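Local coordinates for protein carbon monoxide dehydrogenase (Thermococcus sp. AM4, PDB 6T7J) that catalyses the reversible oxidation of carbon monoxide to carbon dioxide, probably at its buried cluster C, passing the electrons on through iron-sulfur clusters, at residues 17-26 with 324-332; 289-298 with 390-398. All blocks are in the same frame, centred on the assembly; numbering follows the deposited sequence.

Contact 1: residues 17-26 with 324-332; sequences TKGVAELIEK and MQELAIITG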
loop_
_atom_site.group_PDB
_atom_site.type_symbol
_atom_site.label_atom_id
_atom_site.label_comp_id
_atom_site.label_asym_id
_atom_site.label_seq_id
_atom_site.Cartn_x
_atom_site.Cartn_y
_atom_site.Cartn_z
ATOM N N THR A 17 -18.185 -2.823 -30.154
ATOM C CA THR A 17 -18.172 -4.242 -30.476
ATOM C C THR A 17 -19.604 -4.749 -30.581
ATOM O O THR A 17 -20.450 -4.426 -29.741
ATOM C CB THR A 17 -17.400 -5.046 -29.426
ATOM O OG1 THR A 17 -17.860 -4.695 -28.116
ATOM C CG2 THR A 17 -15.912 -4.752 -29.525
ATOM N N LYS A 18 -19.870 -5.535 -31.621
ATOM C CA LYS A 18 -21.224 -6.006 -31.879
ATOM C C LYS A 18 -21.673 -6.977 -30.792
ATOM O O LYS A 18 -20.926 -7.879 -30.400
ATOM C CB LYS A 18 -21.296 -6.671 -33.253
ATOM C CG LYS A 18 -20.882 -5.776 -34.410
ATOM C CD LYS A 18 -21.860 -4.625 -34.596
ATOM C CE LYS A 18 -21.320 -3.589 -35.571
ATOM N NZ LYS A 18 -20.802 -2.377 -34.873
ATOM N N GLY A 19 -22.895 -6.786 -30.301
ATOM C CA GLY A 19 -23.485 -7.637 -29.290
ATOM C C GLY A 19 -23.636 -6.988 -27.929
ATOM O O GLY A 19 -24.469 -7.443 -27.132
ATOM N N VAL A 20 -22.861 -5.942 -27.640
ATOM C CA VAL A 20 -22.928 -5.306 -26.327
ATOM C C VAL A 20 -24.268 -4.604 -26.138
ATOM O O VAL A 20 -24.886 -4.687 -25.067
ATOM C CB VAL A 20 -21.745 -4.336 -26.148
ATOM C CG1 VAL A 20 -21.906 -3.518 -24.876
ATOM C CG2 VAL A 20 -20.430 -5.101 -26.134
ATOM N N ALA A 21 -24.743 -3.909 -27.174
ATOM C CA ALA A 21 -26.006 -3.184 -27.077
ATOM C C ALA A 21 -27.170 -4.131 -26.800
ATOM O O ALA A 21 -27.998 -3.872 -25.916
ATOM C CB ALA A 21 -26.251 -2.394 -28.362
ATOM N N GLU A 22 -27.257 -5.228 -27.563
ATOM C CA GLU A 22 -28.343 -6.185 -27.370
ATOM C C GLU A 22 -28.393 -6.677 -25.931
ATOM O O GLU A 22 -29.473 -6.785 -25.337
ATOM C CB GLU A 22 -28.191 -7.374 -28.321
ATOM C CG GLU A 22 -27.419 -7.101 -29.601
ATOM C CD GLU A 22 -27.187 -8.369 -30.412
ATOM O OE1 GLU A 22 -27.646 -9.448 -29.978
ATOM O OE2 GLU A 22 -26.546 -8.290 -31.482
ATOM N N LEU A 23 -27.230 -6.958 -25.344
ATOM C CA LEU A 23 -27.203 -7.523 -24.003
ATOM C C LEU A 23 -27.470 -6.473 -22.934
ATOM O O LEU A 23 -28.067 -6.790 -21.900
ATOM C CB LEU A 23 -25.866 -8.218 -23.757
ATOM C CG LEU A 23 -25.817 -9.711 -24.098
ATOM C CD1 LEU A 23 -26.568 -10.031 -25.383
ATOM C CD2 LEU A 23 -24.382 -10.165 -24.202
ATOM N N ILE A 24 -27.060 -5.223 -23.161
ATOM C CA ILE A 24 -27.453 -4.157 -22.241
ATOM C C ILE A 24 -28.967 -3.995 -22.239
ATOM O O ILE A 24 -29.594 -3.833 -21.181
ATOM C CB ILE A 24 -26.736 -2.843 -22.602
ATOM C CG1 ILE A 24 -25.228 -2.996 -22.406
ATOM C CG2 ILE A 24 -27.257 -1.693 -21.751
ATOM C CD1 ILE A 24 -24.443 -1.762 -22.765
ATOM N N GLU A 25 -29.591 -4.069 -23.418
ATOM C CA GLU A 25 -31.046 -3.960 -23.467
ATOM C C GLU A 25 -31.724 -5.167 -22.827
ATOM O O GLU A 25 -32.772 -5.028 -22.187
ATOM C CB GLU A 25 -31.514 -3.801 -24.901
ATOM C CG GLU A 25 -30.761 -2.771 -25.662
ATOM C CD GLU A 25 -31.077 -2.891 -27.099
ATOM O OE1 GLU A 25 -30.275 -2.425 -27.951
ATOM O OE2 GLU A 25 -32.207 -3.366 -27.382
ATOM N N LYS A 26 -31.151 -6.360 -23.008
ATOM C CA LYS A 26 -31.689 -7.541 -22.336
ATOM C C LYS A 26 -31.610 -7.392 -20.823
ATOM O O LYS A 26 -32.558 -7.737 -20.104
ATOM C CB LYS A 26 -30.939 -8.791 -22.796
ATOM C CG LYS A 26 -31.456 -10.080 -22.184
ATOM C CD LYS A 26 -30.798 -11.293 -22.818
ATOM C CE LYS A 26 -31.498 -12.575 -22.409
ATOM N NZ LYS A 26 -31.460 -12.782 -20.937
ATOM N N MET A 324 -17.482 -6.444 -20.422
ATOM C CA MET A 324 -18.373 -7.451 -20.974
ATOM C C MET A 324 -18.622 -8.622 -20.032
ATOM O O MET A 324 -19.508 -9.438 -20.319
ATOM C CB MET A 324 -17.821 -7.970 -22.308
ATOM C CG MET A 324 -17.707 -6.888 -23.374
ATOM S SD MET A 324 -16.869 -7.434 -24.874
ATOM C CE MET A 324 -18.138 -8.458 -25.614
ATOM N N GLN A 325 -17.887 -8.718 -18.916
ATOM C CA GLN A 325 -18.043 -9.874 -18.034
ATOM C C GLN A 325 -19.496 -10.041 -17.595
ATOM O O GLN A 325 -20.094 -11.110 -17.783
ATOM C CB GLN A 325 -17.106 -9.762 -16.825
ATOM C CG GLN A 325 -17.191 -8.467 -16.027
ATOM C CD GLN A 325 -16.128 -8.385 -14.950
ATOM O OE1 GLN A 325 -16.220 -9.052 -13.918
ATOM N NE2 GLN A 325 -15.107 -7.569 -15.185
ATOM N N GLU A 326 -20.090 -8.980 -17.039
ATOM C CA GLU A 326 -21.513 -8.993 -16.714
ATOM C C GLU A 326 -22.340 -9.480 -17.893
ATOM O O GLU A 326 -23.161 -10.396 -17.759
ATOM C CB GLU A 326 -21.971 -7.594 -16.306
ATOM C CG GLU A 326 -21.856 -7.281 -14.833
ATOM C CD GLU A 326 -22.085 -5.813 -14.560
ATOM O OE1 GLU A 326 -21.640 -4.987 -15.385
ATOM O OE2 GLU A 326 -22.717 -5.486 -13.533
ATOM N N LEU A 327 -22.114 -8.885 -19.069
ATOM C CA LEU A 327 -22.915 -9.221 -20.240
ATOM C C LEU A 327 -22.833 -10.704 -20.567
ATOM O O LEU A 327 -23.813 -11.284 -21.051
ATOM C CB LEU A 327 -22.467 -8.382 -21.436
ATOM C CG LEU A 327 -22.575 -6.869 -21.232
ATOM C CD1 LEU A 327 -21.876 -6.117 -22.354
ATOM C CD2 LEU A 327 -24.034 -6.449 -21.121
ATOM N N ALA A 328 -21.691 -11.340 -20.282
ATOM C CA ALA A 328 -21.550 -12.761 -20.583
ATOM C C ALA A 328 -22.549 -13.589 -19.788
ATOM O O ALA A 328 -23.086 -14.582 -20.292
ATOM C CB ALA A 328 -20.119 -13.219 -20.304
ATOM N N ILE A 329 -22.822 -13.188 -18.545
ATOM C CA ILE A 329 -23.820 -13.892 -17.748
ATOM C C ILE A 329 -25.220 -13.587 -18.262
ATOM O O ILE A 329 -26.138 -14.403 -18.114
ATOM C CB ILE A 329 -23.665 -13.524 -16.260
ATOM C CG1 ILE A 329 -22.203 -13.654 -15.830
ATOM C CG2 ILE A 329 -24.560 -14.394 -15.389
ATOM C CD1 ILE A 329 -21.933 -13.151 -14.426
ATOM N N ILE A 330 -25.410 -12.419 -18.882
ATOM C CA ILE A 330 -26.735 -12.028 -19.360
ATOM C C ILE A 330 -27.105 -12.717 -20.664
ATOM O O ILE A 330 -28.269 -12.655 -21.082
ATOM C CB ILE A 330 -26.769 -10.490 -19.439
ATOM C CG1 ILE A 330 -26.301 -9.912 -18.102
ATOM C CG2 ILE A 330 -28.165 -9.972 -19.752
ATOM C CD1 ILE A 330 -26.410 -8.420 -17.993
ATOM N N THR A 331 -26.153 -13.402 -21.310
ATOM C CA THR A 331 -26.515 -14.283 -22.416
ATOM C C THR A 331 -27.421 -15.413 -21.945
ATOM O O THR A 331 -28.211 -15.944 -22.733
ATOM C CB THR A 331 -25.262 -14.866 -23.075
ATOM O OG1 THR A 331 -24.599 -15.745 -22.157
ATOM C CG2 THR A 331 -24.310 -13.759 -23.502
ATOM N N GLY A 332 -27.326 -15.786 -20.671
ATOM C CA GLY A 332 -28.127 -16.859 -20.122
ATOM C C GLY A 332 -27.584 -18.248 -20.355
ATOM O O GLY A 332 -28.256 -19.224 -20.002
#
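Leu23 and Leu327 meet where the backbones of residues 17-26 and 324-332 come nearest, and the tight part of the contact is built round them. Leu327 spreads its two methyls between neighbours: CD2 lies 3.7 Å from Leu23 CB and also meets Ile24, while CD1 sits 3.6 Å from Val20 CG1. The branched leucine thus fills the groove between successive turns of helix 20-30. Leu23 answers with CD2, which reaches 3.4 Å from Leu327 O and touches Thr331 CG2. Trp36 of helix 35-42 packs on Val20, Ile24 and Leu327. Packing thins toward Met324, whose bent chain brings CE only to 4.1 Å from Val20 CG2. The partly exposed, polar end belongs to Lys26. With CG anti to the backbone N (chi1 -178°), its apolar methylenes run along Ile330, and NZ donates to Ile330 O (3.2 Å), tilted 16° from the carbonyl plane. Lysine suits the place because its ammonium also reaches Glu30, its salt-bridge partner, and Arg403 O. Segments 20-26 and 325-330 cross at 68°, an apolar helix-helix crossing in this Prismane/CO dehydrogenase family member; just before helix 325-330, the Met324 side chain lies about 10 Å from the broken Fe4S4 cluster.

Contact 2: residues 289-298 with 390-398; sequences FAKKYGAKGV and RIAIENYPN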
loop_
_atom_site.group_PDB
_atom_site.type_symbol
_atom_site.label_atom_id
_atom_site.label_comp_id
_atom_site.label_asym_id
_atom_site.label_seq_id
_atom_site.Cartn_x
_atom_site.Cartn_y
_atom_site.Cartn_z
ATOM N N PHE A 289 -18.954 -36.766 -20.047
ATOM C CA PHE A 289 -19.784 -36.377 -18.906
ATOM C C PHE A 289 -20.886 -35.414 -19.339
ATOM O O PHE A 289 -22.065 -35.592 -18.998
ATOM C CB PHE A 289 -18.914 -35.751 -17.812
ATOM C CG PHE A 289 -19.540 -35.775 -16.441
ATOM C CD1 PHE A 289 -20.111 -36.935 -15.942
ATOM C CD2 PHE A 289 -19.546 -34.637 -15.647
ATOM C CE1 PHE A 289 -20.683 -36.958 -14.680
ATOM C CE2 PHE A 289 -20.117 -34.654 -14.385
ATOM C CZ PHE A 289 -20.684 -35.817 -13.902
ATOM N N ALA A 290 -20.516 -34.392 -20.116
ATOM C CA ALA A 290 -21.501 -33.437 -20.615
ATOM C C ALA A 290 -22.494 -34.103 -21.549
ATOM O O ALA A 290 -23.676 -33.731 -21.573
ATOM C CB ALA A 290 -20.803 -32.279 -21.324
ATOM N N LYS A 291 -22.053 -35.078 -22.347
ATOM C CA LYS A 291 -23.017 -35.810 -23.150
ATOM C C LYS A 291 -24.005 -36.571 -22.254
ATOM O O LYS A 291 -25.207 -36.549 -22.496
ATOM C CB LYS A 291 -22.312 -36.742 -24.132
ATOM C CG LYS A 291 -21.370 -36.004 -25.078
ATOM C CD LYS A 291 -21.210 -36.723 -26.397
ATOM C CE LYS A 291 -20.123 -37.762 -26.333
ATOM N NZ LYS A 291 -20.628 -39.045 -26.892
ATOM N N LYS A 292 -23.492 -37.195 -21.189
ATOM C CA LYS A 292 -24.391 -37.849 -20.232
ATOM C C LYS A 292 -25.384 -36.864 -19.636
ATOM O O LYS A 292 -26.515 -37.248 -19.312
ATOM C CB LYS A 292 -23.586 -38.522 -19.119
ATOM C CG LYS A 292 -23.120 -39.928 -19.450
ATOM C CD LYS A 292 -22.173 -40.457 -18.385
ATOM C CE LYS A 292 -21.315 -41.589 -18.925
ATOM N NZ LYS A 292 -20.559 -41.179 -20.142
ATOM N N TYR A 293 -24.999 -35.599 -19.487
ATOM C CA TYR A 293 -25.906 -34.600 -18.934
ATOM C C TYR A 293 -26.743 -33.888 -19.993
ATOM O O TYR A 293 -27.441 -32.923 -19.666
ATOM C CB TYR A 293 -25.126 -33.581 -18.099
ATOM C CG TYR A 293 -25.045 -33.986 -16.649
ATOM C CD1 TYR A 293 -26.073 -33.685 -15.766
ATOM C CD2 TYR A 293 -23.958 -34.701 -16.170
ATOM C CE1 TYR A 293 -26.012 -34.069 -14.441
ATOM C CE2 TYR A 293 -23.887 -35.090 -14.848
ATOM C CZ TYR A 293 -24.916 -34.773 -13.989
ATOM O OH TYR A 293 -24.847 -35.159 -12.670
ATOM N N GLY A 294 -26.699 -34.340 -21.241
ATOM C CA GLY A 294 -27.568 -33.818 -22.275
ATOM C C GLY A 294 -26.991 -32.735 -23.159
ATOM O O GLY A 294 -27.763 -32.046 -23.835
ATOM N N ALA A 295 -25.673 -32.562 -23.184
ATOM C CA ALA A 295 -25.032 -31.559 -24.020
ATOM C C ALA A 295 -24.151 -32.235 -25.063
ATOM O O ALA A 295 -23.814 -33.415 -24.954
ATOM C CB ALA A 295 -24.194 -30.583 -23.182
ATOM N N LYS A 296 -23.780 -31.466 -26.089
ATOM C CA LYS A 296 -22.871 -31.981 -27.104
ATOM C C LYS A 296 -21.439 -32.080 -26.596
ATOM O O LYS A 296 -20.661 -32.883 -27.124
ATOM C CB LYS A 296 -22.923 -31.096 -28.352
ATOM C CG LYS A 296 -24.289 -31.044 -29.013
ATOM C CD LYS A 296 -24.206 -30.504 -30.432
ATOM C CE LYS A 296 -25.580 -30.473 -31.085
ATOM N NZ LYS A 296 -25.501 -30.235 -32.552
ATOM N N GLY A 297 -21.080 -31.291 -25.590
ATOM C CA GLY A 297 -19.726 -31.305 -25.067
ATOM C C GLY A 297 -19.530 -30.154 -24.099
ATOM O O GLY A 297 -20.495 -29.630 -23.538
ATOM N N VAL A 298 -18.268 -29.770 -23.913
ATOM C CA VAL A 298 -17.908 -28.667 -23.030
ATOM C C VAL A 298 -17.069 -27.668 -23.811
ATOM O O VAL A 298 -16.041 -28.030 -24.394
ATOM C CB VAL A 298 -17.145 -29.146 -21.780
ATOM C CG1 VAL A 298 -16.768 -27.957 -20.908
ATOM C CG2 VAL A 298 -17.985 -30.127 -20.995
ATOM N N ARG A 390 -16.990 -30.481 -13.367
ATOM C CA ARG A 390 -18.144 -31.332 -13.101
ATOM C C ARG A 390 -19.313 -30.518 -12.572
ATOM O O ARG A 390 -20.462 -30.753 -12.954
ATOM C CB ARG A 390 -17.772 -32.435 -12.110
ATOM C CG ARG A 390 -17.146 -33.649 -12.762
ATOM C CD ARG A 390 -17.150 -34.860 -11.855
ATOM N NE ARG A 390 -16.070 -35.777 -12.208
ATOM C CZ ARG A 390 -14.948 -35.908 -11.510
ATOM N NH1 ARG A 390 -14.014 -36.765 -11.904
ATOM N NH2 ARG A 390 -14.759 -35.185 -10.412
ATOM N N ILE A 391 -19.040 -29.562 -11.683
ATOM C CA ILE A 391 -20.116 -28.718 -11.167
ATOM C C ILE A 391 -20.763 -27.930 -12.300
ATOM O O ILE A 391 -21.995 -27.816 -12.378
ATOM C CB ILE A 391 -19.585 -27.798 -10.053
ATOM C CG1 ILE A 391 -19.181 -28.638 -8.840
ATOM C CG2 ILE A 391 -20.634 -26.770 -9.662
ATOM C CD1 ILE A 391 -18.479 -27.864 -7.765
ATOM N N ALA A 392 -19.948 -27.399 -13.214
ATOM C CA ALA A 392 -20.508 -26.683 -14.362
ATOM C C ALA A 392 -21.376 -27.602 -15.226
ATOM O O ALA A 392 -22.505 -27.248 -15.610
ATOM C CB ALA A 392 -19.381 -26.068 -15.192
ATOM N N ILE A 393 -20.860 -28.793 -15.539
ATOM C CA ILE A 393 -21.587 -29.731 -16.391
ATOM C C ILE A 393 -22.895 -30.151 -15.733
ATOM O O ILE A 393 -23.919 -30.327 -16.405
ATOM C CB ILE A 393 -20.697 -30.945 -16.713
ATOM C CG1 ILE A 393 -19.590 -30.542 -17.687
ATOM C CG2 ILE A 393 -21.523 -32.090 -17.272
ATOM C CD1 ILE A 393 -18.501 -31.566 -17.808
ATOM N N GLU A 394 -22.884 -30.308 -14.410
ATOM C CA GLU A 394 -24.096 -30.697 -13.700
ATOM C C GLU A 394 -25.082 -29.543 -13.602
ATOM O O GLU A 394 -26.288 -29.773 -13.463
ATOM C CB GLU A 394 -23.739 -31.219 -12.310
ATOM C CG GLU A 394 -22.989 -32.539 -12.330
ATOM C CD GLU A 394 -22.031 -32.688 -11.167
ATOM O OE1 GLU A 394 -21.288 -33.693 -11.137
ATOM O OE2 GLU A 394 -22.018 -31.803 -10.287
ATOM N N ASN A 395 -24.595 -28.301 -13.662
ATOM C CA ASN A 395 -25.503 -27.163 -13.719
ATOM C C ASN A 395 -26.099 -26.953 -15.105
ATOM O O ASN A 395 -27.107 -26.248 -15.226
ATOM C CB ASN A 395 -24.793 -25.884 -13.273
ATOM C CG ASN A 395 -25.763 -24.762 -12.959
ATOM O OD1 ASN A 395 -26.876 -25.002 -12.488
ATOM N ND2 ASN A 395 -25.348 -23.529 -13.222
ATOM N N TYR A 396 -25.484 -27.522 -16.142
ATOM C CA TYR A 396 -26.022 -27.384 -17.499
ATOM C C TYR A 396 -27.530 -27.614 -17.630
ATOM O O TYR A 396 -28.178 -26.828 -18.341
ATOM C CB TYR A 396 -25.275 -28.315 -18.464
ATOM C CG TYR A 396 -25.787 -28.255 -19.891
ATOM C CD1 TYR A 396 -25.441 -27.202 -20.729
ATOM C CD2 TYR A 396 -26.614 -29.252 -20.399
ATOM C CE1 TYR A 396 -25.904 -27.141 -22.034
ATOM C CE2 TYR A 396 -27.083 -29.198 -21.704
ATOM C CZ TYR A 396 -26.722 -28.141 -22.515
ATOM O OH TYR A 396 -27.182 -28.081 -23.811
ATOM N N PRO A 397 -28.146 -28.634 -17.017
ATOM C CA PRO A 397 -29.603 -28.802 -17.179
ATOM C C PRO A 397 -30.433 -27.637 -16.664
ATOM O O PRO A 397 -31.619 -27.547 -17.008
ATOM C CB PRO A 397 -29.900 -30.082 -16.385
ATOM C CG PRO A 397 -28.629 -30.834 -16.406
ATOM C CD PRO A 397 -27.546 -29.798 -16.337
ATOM N N ASN A 398 -29.863 -26.743 -15.860
ATOM C CA ASN A 398 -30.608 -25.638 -15.276
ATOM C C ASN A 398 -30.598 -24.386 -16.143
ATOM O O ASN A 398 -31.111 -23.349 -15.711
ATOM C CB ASN A 398 -30.056 -25.305 -13.890
ATOM C CG ASN A 398 -30.241 -26.438 -12.905
ATOM O OD1 ASN A 398 -31.307 -27.055 -12.846
ATOM N ND2 ASN A 398 -29.202 -26.724 -12.126
#
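Tyr293 lays one face of its ring over the backbone of Glu394, whose CA stands 4.1 Å from the ring centroid and 17° off its normal, a CH-pi contact. Glu394 CG approaches the phenol end of the same ring, 3.2 Å from Tyr293 OH, and Pro397 CG abuts its edge, so the flat tyrosine is braced along its length. Next to it, a chi1 of -159° sets the Phe289 ring opposite its own backbone N and turns it to helix 381-395; Arg390 CG lies 3.5 Å from Phe289 CE2, and Glu394 OE1 lies in the ring plane at the edge, where the ring hydrogens carry slight positive charge. Ile393 is the apolar centre: its CG2 branch fits among Ala290, Phe289 and Tyr293, at 3.6 Å from Ala290 CA, where a small alanine lets it come close, and CD1 reaches 3.5 Å to Val298 CG2. Replacing Tyr293 by an alanine is likely to leave the Glu394 backbone without its CH-pi partner, uncover one face of Phe289 and open a gap beside Pro397 and Ile393. Beyond the helix end, Gly294 is the C-prime residue of a Schellman motif, its positive phi turning the chain so that Ala295 CB rests over one face of Tyr396, 3.7 Å from the ring centroid. Helix 284-292 thus packs against helix 381-395, with Val298 of strand 297-303 against Ile393 CD1, while Val298, Ala392 and Tyr396 also touch the adjoining parallel strand 261-268.

How the contacts relate
From the N terminus, the chain first lays down residues 17-26, then passes through the cysteines of the FeS clusters and a long run of helices to strand 261-268 and on to 289-298, the first half of contact 2. Contact 1 closes next, when 324-332 returns to helix 20-30 across 297 intervening residues; contact 2 closes later, at 390-398, over a loop of 91. The two loops therefore cross rather than nest. Their centres lie 23 Å apart, without touching. Both involve the six-stranded parallel sheet running from 318-320 to 372-373: contact 1 brings the N-terminal helix onto the helix after edge strand 318-320, and contact 2 joins the helix before strand 297-303 to the helix after 372-373.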